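PDB 3ZBO: ALKF from Bacillus cereus, which is of unknown function but has affinity for branched DNA, probably including Holliday junctions, and is related to the HEAT-like repeat DNA glycosylases. Local coordinates for residues Ile27-Ser30 with Pro36-Gly39; Glu61-Gly66 with Asp102-Val107; Trp140-Arg145 with Asn182-Ser187; Ser153-Met158 with Val189-Lys194; Thr165-Pro170 with Gly203-Lys208. One frame throughout, in Å; residues are numbered along the deposited sequence. Where two conformers were deposited one is given.

Contact 1. Residues Ile27-Ser30 with Pro36-Gly39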
# COMPACT_ATOMS: atom_id res chain seq x y z
N ILE A 27 -2.94 -7.09 17.00
CA ILE A 27 -2.98 -5.84 16.31
C ILE A 27 -3.46 -6.09 14.86
O ILE A 27 -4.29 -5.33 14.32
CB ILE A 27 -1.64 -5.19 16.35
CG1 ILE A 27 -1.37 -4.65 17.78
CG2 ILE A 27 -1.57 -4.09 15.38
CD1 ILE A 27 0.04 -4.19 17.95
N TYR A 28 -2.90 -7.15 14.25
CA TYR A 28 -3.33 -7.42 12.86
C TYR A 28 -4.79 -7.74 12.79
O TYR A 28 -5.51 -7.25 11.88
CB TYR A 28 -2.50 -8.57 12.28
CG TYR A 28 -1.07 -8.25 11.94
CD1 TYR A 28 -0.54 -6.90 11.93
CD2 TYR A 28 -0.25 -9.31 11.57
CE1 TYR A 28 0.73 -6.70 11.60
CE2 TYR A 28 1.06 -9.11 11.27
CZ TYR A 28 1.53 -7.82 11.26
OH TYR A 28 2.87 -7.63 10.89
N ILE A 29 -5.27 -8.53 13.74
CA ILE A 29 -6.70 -8.84 13.78
C ILE A 29 -7.56 -7.57 14.07
O ILE A 29 -8.65 -7.38 13.42
CB ILE A 29 -6.94 -9.98 14.81
CG1 ILE A 29 -6.35 -11.27 14.20
CG2 ILE A 29 -8.43 -10.19 15.01
CD1 ILE A 29 -6.40 -12.48 15.21
N SER A 30 -7.06 -6.68 14.92
CA SER A 30 -7.72 -5.41 15.18
C SER A 30 -7.86 -4.59 13.90
O SER A 30 -8.84 -3.90 13.65
CB SER A 30 -6.94 -4.67 16.28
OG SER A 30 -6.09 -3.71 15.74
N PRO A 36 -6.47 -17.71 9.10
CA PRO A 36 -5.23 -17.93 9.79
C PRO A 36 -4.30 -16.76 9.70
O PRO A 36 -4.16 -16.15 8.62
CB PRO A 36 -4.63 -19.15 9.05
CG PRO A 36 -5.11 -19.01 7.68
CD PRO A 36 -6.49 -18.29 7.73
N VAL A 37 -3.63 -16.48 10.82
CA VAL A 37 -2.69 -15.37 10.89
C VAL A 37 -1.75 -15.67 12.03
O VAL A 37 -2.20 -16.17 13.11
CB VAL A 37 -3.43 -13.99 10.99
CG1 VAL A 37 -4.33 -13.96 12.21
CG2 VAL A 37 -2.39 -12.86 11.10
N PHE A 38 -0.47 -15.39 11.83
CA PHE A 38 0.47 -15.69 12.86
C PHE A 38 0.94 -14.45 13.63
O PHE A 38 1.31 -14.58 14.84
CB PHE A 38 1.74 -16.32 12.31
CG PHE A 38 1.56 -17.62 11.52
CD1 PHE A 38 0.65 -18.60 11.89
CD2 PHE A 38 2.33 -17.79 10.37
CE1 PHE A 38 0.56 -19.82 11.16
CE2 PHE A 38 2.23 -19.00 9.61
CZ PHE A 38 1.38 -19.97 10.02
N GLY A 39 0.99 -13.28 12.98
CA GLY A 39 1.46 -12.12 13.72
C GLY A 39 2.97 -12.01 13.65
O GLY A 39 3.70 -11.88 14.69
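Y28 and G39 bring their backbones to within 6.8 Å, CA to CA, where the last turn of helix 22-30 meets the loop that follows it. V37 is in an extended conformation, whereas G39 has a phi of 86° and a psi of 61°, at which a CB would press on the F38 carbonyl oxygen. The pairing closes a short connection between helices 22-30 and 46-52 near the N-terminal end of a largely helical, HEAT-like repeat fold, as in the AlkD family. Packing alone joins the two sides. V37 CB points at the helix and its two methyls divide the work. CG1 lies 3.9 Å from I29 CG1, and I29 CD1 is equally close to it. CG2, held anti to the V37 nitrogen by chi1 of 58°, comes up to the edge of the Y28 ring, near its plane, with V37 CG2 4.2 Å from Y28 CD2. G39 CA comes to the ring obliquely, 3.9 Å from Y28 CE2. Y28 is buried, and Y68 packs against it edge-to-face. Behind the loop, D69 OD2 accepts hydrogen bonds from both F38 N and G39 N, tying the loop to helix 68-77, while the F38 side chain heads off toward helix 9-19. The far end of the tyrosine is held in turn by the loop itself, through a hydrogen bond between Y28 OH and V40 O.

Contact 2. Residues Glu61-Gly66 with Asp102-Val107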
# COMPACT_ATOMS: atom_id res chain seq x y z
N GLU A 61 2.25 -19.87 -4.01
CA GLU A 61 1.71 -20.77 -3.02
C GLU A 61 1.46 -20.10 -1.65
O GLU A 61 0.44 -20.44 -1.01
CB GLU A 61 2.67 -21.97 -2.82
CG GLU A 61 2.81 -22.81 -4.04
CD GLU A 61 3.47 -24.19 -3.71
OE1 GLU A 61 3.20 -24.83 -2.65
OE2 GLU A 61 4.22 -24.67 -4.61
N LEU A 62 2.36 -19.22 -1.29
CA LEU A 62 2.22 -18.51 0.01
C LEU A 62 1.01 -17.59 -0.10
O LEU A 62 0.20 -17.55 0.88
CB LEU A 62 3.47 -17.71 0.32
CG LEU A 62 4.64 -18.62 0.63
CD1 LEU A 62 5.86 -17.75 0.69
CD2 LEU A 62 4.45 -19.31 1.96
N TYR A 63 0.82 -16.91 -1.22
CA TYR A 63 -0.34 -15.96 -1.25
C TYR A 63 -1.67 -16.71 -1.20
O TYR A 63 -2.66 -16.25 -0.58
CB TYR A 63 -0.21 -15.12 -2.54
CG TYR A 63 -1.05 -13.88 -2.43
CD1 TYR A 63 -0.58 -12.74 -1.77
CD2 TYR A 63 -2.33 -13.86 -3.00
CE1 TYR A 63 -1.38 -11.56 -1.67
CE2 TYR A 63 -3.16 -12.75 -2.86
CZ TYR A 63 -2.65 -11.61 -2.19
OH TYR A 63 -3.47 -10.50 -2.10
N ALA A 64 -1.68 -17.92 -1.74
CA ALA A 64 -2.89 -18.74 -1.77
C ALA A 64 -3.30 -19.27 -0.45
O ALA A 64 -4.41 -19.87 -0.36
CB ALA A 64 -2.70 -19.95 -2.79
N THR A 65 -2.41 -19.20 0.55
CA THR A 65 -2.77 -19.70 1.90
C THR A 65 -3.95 -18.94 2.49
O THR A 65 -4.67 -19.48 3.35
CB THR A 65 -1.63 -19.62 2.88
OG1 THR A 65 -1.26 -18.28 3.08
CG2 THR A 65 -0.45 -20.49 2.39
N GLY A 66 -4.07 -17.67 2.12
CA GLY A 66 -5.00 -16.80 2.84
C GLY A 66 -4.55 -16.45 4.25
O GLY A 66 -5.36 -15.83 4.97
N ASP A 102 -3.02 -2.49 0.39
CA ASP A 102 -2.22 -1.22 0.37
C ASP A 102 -0.73 -1.56 0.62
O ASP A 102 0.11 -0.88 0.01
CB ASP A 102 -2.66 -0.28 1.46
CG ASP A 102 -4.13 0.17 1.34
OD1 ASP A 102 -4.82 -0.19 0.37
OD2 ASP A 102 -4.49 0.87 2.32
N TYR A 103 -0.43 -2.55 1.50
CA TYR A 103 0.96 -2.75 1.91
C TYR A 103 1.58 -4.02 1.28
O TYR A 103 2.80 -4.24 1.37
CB TYR A 103 1.06 -2.84 3.43
CG TYR A 103 0.43 -1.70 4.17
CD1 TYR A 103 0.39 -0.38 3.64
CD2 TYR A 103 -0.20 -1.97 5.39
CE1 TYR A 103 -0.18 0.68 4.41
CE2 TYR A 103 -0.79 -0.94 6.08
CZ TYR A 103 -0.78 0.31 5.58
OH TYR A 103 -1.45 1.27 6.32
N VAL A 104 0.79 -4.81 0.55
CA VAL A 104 1.29 -6.05 -0.09
C VAL A 104 1.05 -5.97 -1.61
O VAL A 104 2.00 -5.74 -2.37
CB VAL A 104 0.61 -7.29 0.46
CG1 VAL A 104 1.18 -8.54 -0.27
CG2 VAL A 104 0.85 -7.41 1.94
N VAL A 105 -0.20 -5.95 -2.09
CA VAL A 105 -0.40 -5.91 -3.51
C VAL A 105 0.03 -4.59 -4.13
O VAL A 105 0.72 -4.61 -5.15
CB VAL A 105 -1.90 -6.19 -3.79
CG1 VAL A 105 -2.11 -6.26 -5.33
CG2 VAL A 105 -2.35 -7.57 -3.18
N ALA A 106 -0.34 -3.44 -3.53
CA ALA A 106 0.06 -2.15 -4.15
C ALA A 106 1.60 -2.02 -4.14
O ALA A 106 2.15 -1.38 -5.06
CB ALA A 106 -0.55 -1.01 -3.34
N VAL A 107 2.28 -2.54 -3.09
CA VAL A 107 3.72 -2.33 -3.05
C VAL A 107 4.36 -3.27 -4.11
O VAL A 107 5.26 -2.79 -4.84
CB VAL A 107 4.23 -2.64 -1.65
CG1 VAL A 107 5.77 -2.51 -1.62
CG2 VAL A 107 3.65 -1.74 -0.56
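Y63, at the C-terminal end of helix 56-63, reaches across to V104 and V105 of helix 98-110, a contact between non-consecutive helices of the HEAT-like repeat fold. Its backbone stays well back, the nearest CA atoms being those of Y63 and V104 at 10.1 Å, and the aromatic side chain spans the gap. Helix 98-110 widens into a pi-type turn at residues 102-105.

No hydrogen bond crosses the segments; the contact is van der Waals packing, including the phenol oxygen against a methyl. With CG anti to the Y63 nitrogen (chi1 -162°), the ring extends outward from its helix. V104 CG1 meets it at the edge, near the ring plane, 4.2 Å from Y63 CE1, the valine and the tyrosine running past one another head to tail. V105 stands roughly perpendicular to the tyrosine side chain and places CG2 3.3 Å from Y63 OH. Aromatic stacking adds to this: W91 lies against the Y63 ring. Helix 68-77 fills in beside the pair, M71 touching Y63 and Y72 touching V104.

Hydrogen bonds act within the 61-66 side. A type I turn from Y63 to G66 ends helix 56-63, and its closing bond from G66 N to Y63 O is weak. L62 O is gripped more firmly, by T65 N at 3.1 Å and by T65 OG1 at 2.7 Å, the hydroxyl approaching almost in line with the carbonyl (162°). The buried phenol has a polar partner of its own beyond these segments, Y63 OH being hydrogen-bonded to W91 O.

Contact 3. Residues Trp140-Arg145 with Asn182-Ser187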
# COMPACT_ATOMS: atom_id res chain seq x y z
N TRP A 140 3.42 4.83 -3.45
CA TRP A 140 4.70 4.14 -3.43
C TRP A 140 5.50 4.51 -4.64
O TRP A 140 6.74 4.64 -4.52
CB TRP A 140 4.49 2.59 -3.38
CG TRP A 140 3.48 2.21 -2.30
CD1 TRP A 140 2.56 1.19 -2.47
CD2 TRP A 140 3.22 2.78 -0.99
NE1 TRP A 140 1.76 1.06 -1.34
CE2 TRP A 140 2.07 2.06 -0.47
CE3 TRP A 140 3.73 3.91 -0.25
CZ2 TRP A 140 1.56 2.31 0.80
CZ3 TRP A 140 3.21 4.17 0.96
CH2 TRP A 140 2.09 3.39 1.51
N LEU A 141 4.84 4.68 -5.79
CA LEU A 141 5.61 5.09 -7.02
C LEU A 141 6.20 6.48 -6.84
O LEU A 141 7.38 6.72 -7.23
CB LEU A 141 4.64 5.16 -8.20
CG LEU A 141 4.16 3.83 -8.72
CD1 LEU A 141 3.13 4.16 -9.73
CD2 LEU A 141 5.30 3.03 -9.34
N LEU A 142 5.47 7.40 -6.23
CA LEU A 142 6.02 8.81 -6.08
C LEU A 142 7.23 8.76 -5.17
O LEU A 142 8.08 9.67 -5.26
CB LEU A 142 4.93 9.64 -5.49
CG LEU A 142 3.87 9.99 -6.48
CD1 LEU A 142 2.60 10.54 -5.79
CD2 LEU A 142 4.35 10.95 -7.64
N GLY A 143 7.41 7.69 -4.34
CA GLY A 143 8.68 7.56 -3.57
C GLY A 143 9.80 6.74 -4.20
O GLY A 143 10.97 6.78 -3.71
N ASN A 144 9.50 5.96 -5.23
CA ASN A 144 10.55 5.15 -5.85
C ASN A 144 10.73 5.46 -7.34
O ASN A 144 11.36 4.69 -8.05
CB ASN A 144 10.31 3.66 -5.61
CG ASN A 144 11.56 2.83 -5.86
OD1 ASN A 144 12.68 3.29 -5.62
ND2 ASN A 144 11.37 1.63 -6.33
N ARG A 145 10.24 6.65 -7.76
CA ARG A 145 10.40 6.99 -9.18
C ARG A 145 10.78 8.44 -9.24
O ARG A 145 10.38 9.30 -8.45
CB ARG A 145 9.10 6.79 -9.99
CG ARG A 145 8.51 5.37 -10.06
CD ARG A 145 9.27 4.37 -10.83
NE ARG A 145 8.64 3.07 -10.51
CZ ARG A 145 8.68 2.01 -11.27
NH1 ARG A 145 9.37 2.04 -12.43
NH2 ARG A 145 8.01 0.95 -10.88
N ASN A 182 -0.86 13.64 0.82
CA ASN A 182 0.39 13.86 1.54
C ASN A 182 1.59 13.57 0.75
O ASN A 182 2.54 14.33 0.80
CB ASN A 182 0.47 12.86 2.71
CG ASN A 182 -0.14 13.31 3.93
OD1 ASN A 182 0.57 13.98 4.74
ND2 ASN A 182 -1.26 12.70 4.29
N THR A 183 1.56 12.53 -0.07
CA THR A 183 2.74 12.06 -0.80
C THR A 183 3.01 13.02 -1.94
O THR A 183 4.19 13.33 -2.21
CB THR A 183 2.52 10.63 -1.32
OG1 THR A 183 2.31 9.79 -0.18
CG2 THR A 183 3.84 10.17 -2.00
N VAL A 184 1.97 13.46 -2.67
CA VAL A 184 2.20 14.46 -3.78
C VAL A 184 2.83 15.71 -3.13
O VAL A 184 3.80 16.26 -3.65
CB VAL A 184 0.90 14.82 -4.53
CG1 VAL A 184 1.21 16.01 -5.51
CG2 VAL A 184 0.41 13.56 -5.34
N ALA A 185 2.27 16.17 -2.00
CA ALA A 185 2.81 17.46 -1.44
C ALA A 185 4.26 17.37 -1.08
O ALA A 185 4.95 18.43 -1.14
CB ALA A 185 1.95 17.82 -0.27
N ILE A 186 4.72 16.24 -0.60
CA ILE A 186 6.10 16.10 -0.19
C ILE A 186 7.00 15.53 -1.25
O ILE A 186 8.16 15.98 -1.40
CB ILE A 186 6.12 15.24 1.11
CG1 ILE A 186 5.41 15.95 2.24
CG2 ILE A 186 7.60 14.93 1.49
CD1 ILE A 186 5.85 17.43 2.52
N SER A 187 6.56 14.52 -2.01
CA SER A 187 7.46 13.82 -2.91
C SER A 187 7.32 14.17 -4.39
O SER A 187 8.11 13.64 -5.16
CB SER A 187 7.30 12.30 -2.75
OG SER A 187 7.63 11.90 -1.40
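L142 and S187 meet through a flat group that belongs to the backbone: the carbonyl oxygen L142 O lies 3.7 Å from S187 CB. The indole of W140 stands apart from this touch, its edge NE1 hydrogen-bonded to D102 O. The L142 side chain does most of the remaining work. Its CB rests 3.7 Å from T183 CG2, and its CD1 tip pushes on to V184 CG2 at 3.8 Å, crossing both partners at a slant. V184 CB itself points away from L142, and only its CG2 branch comes round to meet the leucine. Segments 140-144 and 182-187, on helices 128-144 and 171-187 of this HEAT-like repeat array, run nearly parallel, 14° apart, with their axes 9.7 Å apart at closest approach. A chi1 of -62° sets T183 OG1 anti to the carbonyl carbon, where it bonds to N179 O, and leaves CG2, anti to the backbone nitrogen, to meet L142. The other hydroxyl, S187 OG, is taken up by F234 O. K235 NZ is hydrogen-bonded to L142 O, R145 O and S187 O.

Contact 4. Residues Ser153-Met158 with Val189-Lys194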
# COMPACT_ATOMS: atom_id res chain seq x y z
N SER A 153 0.02 16.89 -15.61
CA SER A 153 -1.40 17.08 -15.70
C SER A 153 -2.22 15.87 -15.17
O SER A 153 -3.27 16.11 -14.61
CB SER A 153 -1.80 17.40 -17.23
OG SER A 153 -1.47 16.31 -18.00
N LYS A 154 -1.74 14.63 -15.31
CA LYS A 154 -2.45 13.48 -14.78
C LYS A 154 -2.46 13.61 -13.23
O LYS A 154 -3.53 13.41 -12.64
CB LYS A 154 -1.74 12.20 -15.14
CG LYS A 154 -2.55 10.96 -14.77
CD LYS A 154 -1.63 9.70 -15.07
CE LYS A 154 -2.34 8.46 -15.03
NZ LYS A 154 -1.26 7.43 -15.34
N ILE A 155 -1.28 13.89 -12.65
CA ILE A 155 -1.29 14.02 -11.15
C ILE A 155 -2.17 15.15 -10.70
O ILE A 155 -2.90 15.07 -9.72
CB ILE A 155 0.17 14.19 -10.64
CG1 ILE A 155 1.05 13.02 -11.01
CG2 ILE A 155 0.17 14.42 -9.07
CD1 ILE A 155 0.60 11.61 -10.55
N SER A 156 -2.17 16.31 -11.43
CA SER A 156 -3.04 17.38 -11.05
C SER A 156 -4.52 16.99 -11.11
O SER A 156 -5.30 17.34 -10.20
CB SER A 156 -2.69 18.55 -12.01
OG SER A 156 -3.49 19.67 -11.70
N ASP A 157 -4.89 16.26 -12.17
CA ASP A 157 -6.29 15.84 -12.31
C ASP A 157 -6.65 14.85 -11.18
O ASP A 157 -7.79 14.88 -10.65
CB ASP A 157 -6.48 15.18 -13.68
CG ASP A 157 -6.49 16.14 -14.84
OD1 ASP A 157 -6.61 17.33 -14.62
OD2 ASP A 157 -6.45 15.59 -15.97
N MET A 158 -5.69 14.00 -10.80
CA MET A 158 -5.88 13.12 -9.66
C MET A 158 -6.07 13.90 -8.36
O MET A 158 -6.95 13.51 -7.52
CB MET A 158 -4.71 12.14 -9.55
CG MET A 158 -4.73 11.11 -10.69
SD MET A 158 -3.26 10.16 -10.74
CE MET A 158 -3.52 9.03 -9.36
N VAL A 189 7.37 17.53 -6.17
CA VAL A 189 7.46 18.99 -6.05
C VAL A 189 6.81 19.80 -7.15
O VAL A 189 6.39 20.95 -6.88
CB VAL A 189 8.89 19.51 -5.80
CG1 VAL A 189 9.45 18.95 -4.54
CG2 VAL A 189 9.83 19.24 -6.96
N PRO A 190 6.66 19.24 -8.37
CA PRO A 190 5.90 20.12 -9.32
C PRO A 190 4.54 20.58 -8.91
O PRO A 190 4.06 21.65 -9.32
CB PRO A 190 5.90 19.29 -10.59
CG PRO A 190 7.11 18.42 -10.49
CD PRO A 190 7.16 18.01 -8.97
N LEU A 191 3.86 19.83 -8.04
CA LEU A 191 2.56 20.19 -7.58
C LEU A 191 2.53 20.29 -6.04
O LEU A 191 1.45 20.18 -5.43
CB LEU A 191 1.52 19.11 -8.02
CG LEU A 191 1.32 19.14 -9.53
CD1 LEU A 191 0.48 17.99 -9.96
CD2 LEU A 191 0.73 20.43 -9.99
N HIS A 192 3.70 20.68 -5.48
CA HIS A 192 3.70 20.93 -4.00
C HIS A 192 2.64 21.93 -3.57
O HIS A 192 1.83 21.65 -2.64
CB HIS A 192 5.09 21.44 -3.56
CG HIS A 192 5.05 21.85 -2.14
ND1 HIS A 192 5.20 23.14 -1.64
CD2 HIS A 192 4.77 21.07 -1.09
CE1 HIS A 192 5.08 23.11 -0.30
NE2 HIS A 192 4.84 21.85 0.04
N GLU A 193 2.58 23.10 -4.23
CA GLU A 193 1.66 24.12 -3.74
C GLU A 193 0.22 23.72 -3.93
O GLU A 193 -0.58 23.96 -3.03
CB GLU A 193 1.96 25.47 -4.44
CG GLU A 193 3.44 25.88 -4.21
CD GLU A 193 4.52 25.04 -5.09
OE1 GLU A 193 4.22 24.30 -6.19
OE2 GLU A 193 5.73 25.12 -4.62
N LYS A 194 -0.13 23.07 -5.06
CA LYS A 194 -1.54 22.69 -5.28
C LYS A 194 -1.96 21.64 -4.25
O LYS A 194 -3.08 21.66 -3.82
CB LYS A 194 -1.70 22.12 -6.69
CG LYS A 194 -3.10 21.70 -7.01
CD LYS A 194 -3.26 21.19 -8.49
CE LYS A 194 -4.72 20.88 -8.69
NZ LYS A 194 -5.50 22.09 -9.12
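I155 and S156 carry the helix 152-165 side of a contact with L191 and K194, which lie at the start of helix 192-202. It joins two helices in the C-terminal half of the HEAT-like repeat fold, and helix 171-187 packs beside them. Near the start of the first segment, S153 O accepts the backbone bond from D157 N (2.9 Å). I155 CB is directed past the contact, but CG2 lies 3.7 Å from L191 CD1, the two side chains meeting at a slant. I155 also touches F180 and V184 of helix 171-187, so the leucine closes over a surface already shared by a third helix.

S156 comes next and takes the same leucine methyl: L191 CD1 lies 3.5 Å from S156 N and 3.8 Å from S156 CB, resting against two successive residues of the helix. L191 occupies the N-cap position of helix 192-202, and its side chain leaves that helix start to lie against helix 152-165. S156 OG, set anti to its own nitrogen by chi1 -179°, faces the aliphatic part of K194, with S156 OG 3.5 Å from K194 CE. Nothing bonds the hydroxyl to the ammonium, as S156 OG and K194 NZ stay 4.1 Å apart. The lysine chain is extended until its last bend, at chi4 of 87°, beyond which K194 NZ forms a salt bridge with E160 OE2.

Contact 5. Residues Thr165-Pro170 with Gly203-Lys208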
# COMPACT_ATOMS: atom_id res chain seq x y z
N THR A 165 -14.03 14.22 -4.39
CA THR A 165 -14.72 12.96 -4.12
C THR A 165 -14.26 12.19 -2.88
O THR A 165 -14.95 11.22 -2.44
CB THR A 165 -14.63 11.93 -5.26
OG1 THR A 165 -13.27 11.41 -5.43
CG2 THR A 165 -15.05 12.57 -6.66
N ILE A 166 -13.22 12.68 -2.22
CA ILE A 166 -12.77 11.94 -1.02
C ILE A 166 -13.85 11.74 0.08
O ILE A 166 -13.97 10.66 0.70
CB ILE A 166 -11.45 12.54 -0.45
CG1 ILE A 166 -10.86 11.62 0.60
CG2 ILE A 166 -11.72 13.98 0.18
CD1 ILE A 166 -9.36 12.00 0.97
N HIS A 167 -14.64 12.78 0.32
CA HIS A 167 -15.54 12.70 1.44
C HIS A 167 -16.71 11.77 1.17
O HIS A 167 -17.42 11.44 2.09
CB HIS A 167 -16.01 14.12 1.81
CG HIS A 167 -14.93 14.95 2.43
ND1 HIS A 167 -14.22 14.59 3.54
CD2 HIS A 167 -14.49 16.18 2.10
CE1 HIS A 167 -13.36 15.53 3.86
NE2 HIS A 167 -13.50 16.51 2.99
N HIS A 168 -16.87 11.35 -0.08
CA HIS A 168 -17.98 10.40 -0.39
C HIS A 168 -17.41 9.12 -0.98
O HIS A 168 -18.14 8.28 -1.51
CB HIS A 168 -18.95 11.05 -1.36
CG HIS A 168 -19.74 12.16 -0.69
ND1 HIS A 168 -19.42 13.49 -0.85
CD2 HIS A 168 -20.71 12.12 0.26
CE1 HIS A 168 -20.23 14.23 -0.11
NE2 HIS A 168 -21.02 13.43 0.57
N SER A 169 -16.12 8.89 -0.74
CA SER A 169 -15.51 7.61 -1.19
C SER A 169 -15.63 6.55 -0.11
O SER A 169 -15.85 6.84 1.06
CB SER A 169 -14.03 7.91 -1.40
OG SER A 169 -13.91 8.68 -2.63
N PRO A 170 -15.50 5.26 -0.49
CA PRO A 170 -15.47 4.20 0.51
C PRO A 170 -14.36 4.39 1.51
O PRO A 170 -13.36 5.03 1.16
CB PRO A 170 -15.23 2.93 -0.35
CG PRO A 170 -15.66 3.28 -1.76
CD PRO A 170 -15.32 4.76 -1.87
N GLY A 203 -9.57 19.23 4.33
CA GLY A 203 -9.74 19.27 5.75
C GLY A 203 -9.62 17.88 6.38
O GLY A 203 -8.98 17.01 5.81
N ILE A 204 -10.28 17.67 7.50
CA ILE A 204 -10.22 16.40 8.17
C ILE A 204 -11.01 15.32 7.37
O ILE A 204 -12.12 15.57 6.89
CB ILE A 204 -10.91 16.46 9.56
CG1 ILE A 204 -10.14 17.47 10.47
CG2 ILE A 204 -10.97 15.08 10.24
CD1 ILE A 204 -8.69 17.01 10.72
N VAL A 205 -10.39 14.15 7.24
CA VAL A 205 -11.01 13.02 6.53
C VAL A 205 -11.24 11.94 7.57
O VAL A 205 -10.30 11.54 8.32
CB VAL A 205 -10.00 12.48 5.45
CG1 VAL A 205 -10.49 11.12 4.89
CG2 VAL A 205 -9.93 13.55 4.32
N GLU A 206 -12.49 11.51 7.67
CA GLU A 206 -12.88 10.54 8.71
C GLU A 206 -13.02 9.17 8.08
O GLU A 206 -13.90 8.95 7.24
CB GLU A 206 -14.20 10.98 9.42
CG GLU A 206 -14.60 9.87 10.39
CD GLU A 206 -15.88 10.15 11.12
OE1 GLU A 206 -16.56 11.16 10.91
OE2 GLU A 206 -16.19 9.29 11.97
N VAL A 207 -12.11 8.29 8.48
CA VAL A 207 -12.13 6.88 8.04
C VAL A 207 -12.87 6.07 9.12
O VAL A 207 -12.37 5.86 10.22
CB VAL A 207 -10.71 6.34 7.90
CG1 VAL A 207 -10.73 4.89 7.38
CG2 VAL A 207 -9.90 7.20 6.88
N LYS A 208 -14.09 5.67 8.74
CA LYS A 208 -14.91 4.82 9.65
C LYS A 208 -14.41 3.42 9.58
O LYS A 208 -13.97 2.95 8.53
CB LYS A 208 -16.34 4.93 9.18
CG LYS A 208 -16.84 6.33 9.38
CD LYS A 208 -18.22 6.47 8.83
CE LYS A 208 -18.54 7.99 8.82
NZ LYS A 208 -19.76 8.27 7.97
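I166 and V205 reach toward each other tip to tip, I166 CD1 lying 3.7 Å from V205 CG2 and somewhat farther from CG1. The same V205 CG2 also touches H167 CE1, at 4.0 Å and obliquely to the ring. H167 CE1 has a nearer neighbour in the backbone, I204 O, which stands 3.3 Å away at the ring edge, near its plane. A face of the imidazole is covered from within its own segment: I166 CG2 sits over the centre of the ring, 4.0 Å above it. The I166 chain is extended, with CG1 anti to the backbone nitrogen (chi1 -169°), and this carries CD1 out to the valine.

The two sides are different in kind. Residues 165-170 link helices 152-165 and 171-187 of the HEAT-like repeat array, and 204-207 is the first strand of a two-stranded antiparallel sheet, which follows helix 192-202. V205 and V207 pair through the backbone with L217 and S215 of the second strand. The histidine is tied to the end of helix 192-202, since H167 NE2 is hydrogen-bonded to V202 O. Its loop is braced by T165 O, which H168 N and S169 OG reach from opposite faces, the hydroxyl (2.8 Å) 55° out of the carbonyl plane. Farther out, helix 171-187 holds the strand as well: K174 NZ bonds to E206 O, and E171 OE1 to K208 N.

In the fold
From the N terminus, contact 1 closes the shortest loop, folding the segment after helix 22-30 back onto that helix. Contact 1 closes before contact 2 opens, and contact 2, spanning helices 56-63 to 98-110, before contact 3; contacts 1 and 2 touch where P36 meets G66. Contacts 3, 4 and 5 each cross the other two along the chain, none nesting. Contact 3 ties helix 128-144 to 171-187, contact 4 helix 152-165 to the start of 192-202, and contact 5 the loop after 152-165 to the strand after 192-202. Contacts 3 and 4 share V184 packing, whereas contact 5 lies about 20 Å from both, centre to centre. W140 links contact 2 with contact 3.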